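Local coordinates for Rho-related gtp-binding protein RHOD (Homo sapiens, PDB 2J1L) that belongs to the Rho branch of the Ras-like small GTP-binding proteins and holds guanosine-5'-diphosphate in this model, at residues Ile142-Lys147 / Leu186-Arg191. Residues are numbered along the deposited sequence; the frame is centred on the assembly and turned at random.
Sequences IVVGCK and LECSAR. With GDP (guanosine-5'-diphosphate), chain B.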
loop_
_atom_site.group_PDB
_atom_site.type_symbol
_atom_site.label_atom_id
_atom_site.label_comp_id
_atom_site.label_asym_id
_atom_site.label_seq_id
_atom_site.Cartn_x
_atom_site.Cartn_y
_atom_site.Cartn_z
ATOM N N ILE A 142 -6.335 3.525 -0.810
ATOM C CA ILE A 142 -5.290 4.102 -0.001
ATOM C C ILE A 142 -3.963 3.902 -0.729
ATOM O O ILE A 142 -3.662 2.788 -1.171
ATOM C CB ILE A 142 -5.147 3.359 1.303
ATOM C CG1 ILE A 142 -6.354 3.565 2.193
ATOM C CG2 ILE A 142 -3.889 3.794 2.039
ATOM C CD1 ILE A 142 -6.238 2.785 3.480
ATOM N N VAL A 143 -3.165 4.962 -0.838
ATOM C CA VAL A 143 -1.805 4.867 -1.380
ATOM C C VAL A 143 -0.875 4.569 -0.245
ATOM O O VAL A 143 -0.898 5.297 0.748
ATOM C CB VAL A 143 -1.350 6.192 -2.035
ATOM C CG1 VAL A 143 0.151 6.161 -2.380
ATOM C CG2 VAL A 143 -2.175 6.470 -3.278
ATOM N N VAL A 144 -0.042 3.530 -0.370
ATOM C CA VAL A 144 0.853 3.165 0.703
ATOM C C VAL A 144 2.287 3.294 0.196
ATOM O O VAL A 144 2.656 2.651 -0.770
ATOM C CB VAL A 144 0.583 1.693 1.223
ATOM C CG1 VAL A 144 1.541 1.302 2.400
ATOM C CG2 VAL A 144 -0.883 1.530 1.654
ATOM N N GLY A 145 3.103 4.117 0.837
ATOM C CA GLY A 145 4.533 4.161 0.519
ATOM C C GLY A 145 5.326 3.183 1.361
ATOM O O GLY A 145 5.302 3.293 2.574
ATOM N N CYS A 146 6.024 2.243 0.733
ATOM C CA CYS A 146 6.741 1.167 1.426
ATOM C C CYS A 146 8.277 1.356 1.499
ATOM O O CYS A 146 8.861 2.134 0.744
ATOM C CB CYS A 146 6.473 -0.150 0.723
ATOM S SG CYS A 146 4.697 -0.645 0.674
ATOM N N LYS A 147 8.914 0.615 2.405
ATOM C CA LYS A 147 10.351 0.657 2.592
ATOM C C LYS A 147 10.856 2.050 3.002
ATOM O O LYS A 147 11.942 2.469 2.575
ATOM C CB LYS A 147 11.078 0.211 1.322
ATOM C CG LYS A 147 10.508 -1.005 0.634
ATOM C CD LYS A 147 11.581 -1.634 -0.264
ATOM C CE LYS A 147 10.993 -2.538 -1.327
ATOM N NZ LYS A 147 11.899 -2.648 -2.510
ATOM N N LEU A 186 -0.438 6.654 3.390
ATOM C CA LEU A 186 0.247 6.149 4.555
ATOM C C LEU A 186 1.587 5.605 4.144
ATOM O O LEU A 186 1.822 5.302 2.983
ATOM C CB LEU A 186 -0.572 5.042 5.182
ATOM C CG LEU A 186 -1.992 5.429 5.615
ATOM C CD1 LEU A 186 -2.950 4.215 5.550
ATOM C CD2 LEU A 186 -1.942 6.059 7.007
ATOM N N GLU A 187 2.459 5.476 5.121
ATOM C CA GLU A 187 3.816 4.991 4.917
ATOM C C GLU A 187 4.185 4.012 6.000
ATOM O O GLU A 187 3.730 4.137 7.153
ATOM C CB GLU A 187 4.789 6.130 5.052
ATOM C CG GLU A 187 4.749 7.073 3.931
ATOM C CD GLU A 187 5.795 8.158 4.090
ATOM O OE1 GLU A 187 6.355 8.304 5.197
ATOM O OE2 GLU A 187 6.056 8.855 3.092
ATOM N N CYS A 188 5.065 3.086 5.645
ATOM C CA CYS A 188 5.518 2.083 6.582
ATOM C C CYS A 188 6.834 1.506 6.123
ATOM O O CYS A 188 7.235 1.686 4.975
ATOM C CB CYS A 188 4.497 0.971 6.642
ATOM S SG CYS A 188 4.244 0.254 5.026
ATOM N N SER A 189 7.495 0.825 7.049
ATOM C CA SER A 189 8.646 0.004 6.748
ATOM C C SER A 189 8.360 -1.380 7.296
ATOM O O SER A 189 8.214 -1.542 8.504
ATOM C CB SER A 189 9.909 0.569 7.409
ATOM O OG SER A 189 11.017 -0.307 7.217
ATOM N N ALA A 190 8.261 -2.372 6.422
ATOM C CA ALA A 190 8.079 -3.738 6.871
ATOM C C ALA A 190 9.345 -4.221 7.573
ATOM O O ALA A 190 9.289 -5.039 8.488
ATOM C CB ALA A 190 7.735 -4.629 5.706
ATOM N N ARG A 191 10.494 -3.689 7.165
ATOM C CA ARG A 191 11.770 -4.074 7.755
ATOM C C ARG A 191 11.871 -3.721 9.239
ATOM O O ARG A 191 12.369 -4.520 10.020
ATOM C CB ARG A 191 12.927 -3.416 6.994
ATOM C CG ARG A 191 14.316 -3.728 7.560
ATOM C CD ARG A 191 14.662 -5.205 7.371
ATOM N NE ARG A 191 14.966 -5.490 5.963
ATOM C CZ ARG A 191 16.183 -5.729 5.469
ATOM N NH1 ARG A 191 17.256 -5.755 6.259
ATOM N NH2 ARG A 191 16.322 -5.961 4.163
HETATM P PB GDP B . 6.712 -7.538 -3.776
HETATM O O1B GDP B . 5.997 -8.487 -2.867
HETATM O O2B GDP B . 5.896 -6.322 -4.082
HETATM O O3B GDP B . 7.061 -8.254 -5.057
HETATM O O3A GDP B . 8.028 -7.043 -3.023
HETATM P PA GDP B . 8.635 -7.994 -1.855
HETATM O O1A GDP B . 7.802 -7.995 -0.595
HETATM O O2A GDP B . 8.714 -9.404 -2.379
HETATM O "O5'" GDP B . 10.075 -7.325 -1.549
HETATM C "C5'" GDP B . 10.954 -6.945 -2.599
HETATM C "C4'" GDP B . 12.333 -6.624 -2.051
HETATM O "O4'" GDP B . 12.348 -5.486 -1.168
HETATM C "C3'" GDP B . 12.854 -7.786 -1.203
HETATM O "O3'" GDP B . 14.293 -7.784 -1.179
HETATM C "C2'" GDP B . 12.397 -7.448 0.180
HETATM O "O2'" GDP B . 13.194 -8.046 1.188
HETATM C "C1'" GDP B . 12.627 -5.963 0.169
HETATM N N9 GDP B . 11.768 -5.298 1.149
HETATM C C8 GDP B . 10.457 -5.493 1.392
HETATM N N7 GDP B . 10.028 -4.628 2.357
HETATM C C5 GDP B . 11.080 -3.885 2.731
HETATM C C6 GDP B . 11.314 -2.804 3.685
HETATM O O6 GDP B . 10.389 -2.350 4.421
HETATM N N1 GDP B . 12.560 -2.322 3.739
HETATM C C2 GDP B . 13.570 -2.785 2.973
HETATM N N2 GDP B . 14.800 -2.235 3.106
HETATM N N3 GDP B . 13.431 -3.773 2.071
HETATM C C4 GDP B . 12.219 -4.333 1.927
HETATM O O HOH W 1 7.148 -1.209 3.791
#
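Three backbone hydrogen bonds define the parallel pairing of Val144 with Leu186 and Gly145 with Glu187: Leu186 N to Val143 O (3.0 Å), Gly145 N to Leu186 O (2.8 Å, 161° at the hydrogen) and Cys188 N to Gly145 O (3.1 Å). Beyond the Cys188 N bond the backbones stay close, Lys147 CA and Ser189 CA 4.5 Å apart, but direct bonding stops; Lys147 N and Cys188 O make too poor an angle, and a water accepts from Lys147 N and Ala190 N instead, with a weak bond to Cys188 O.

Apolar contacts lie on the face carrying Val144 and Leu186. Ile142 CG2 meets Leu186 CD1 at 3.7 Å, while Val144 CG1, anti to its own N (chi1 -179°), reaches Cys188 SG at 3.9 Å.

Both segments end at GDP, where the SAR sequence and the lysine of the N/TKxD motif of Ras-family proteins, here CKTD, line the base. The extended Lys147 chain runs over the purine, CG 3.6 Å from GDP C5, and its NZ pairs with Asp114. Arg191 N donates to GDP O6 (3.1 Å); Ser189 OG bonds Asp149.

Strand 184-187 is an edge strand of the sheet, strand 141-146 lies between it and strand 106-114, and helix 196-209 covers Val144, Leu186 and Cys188.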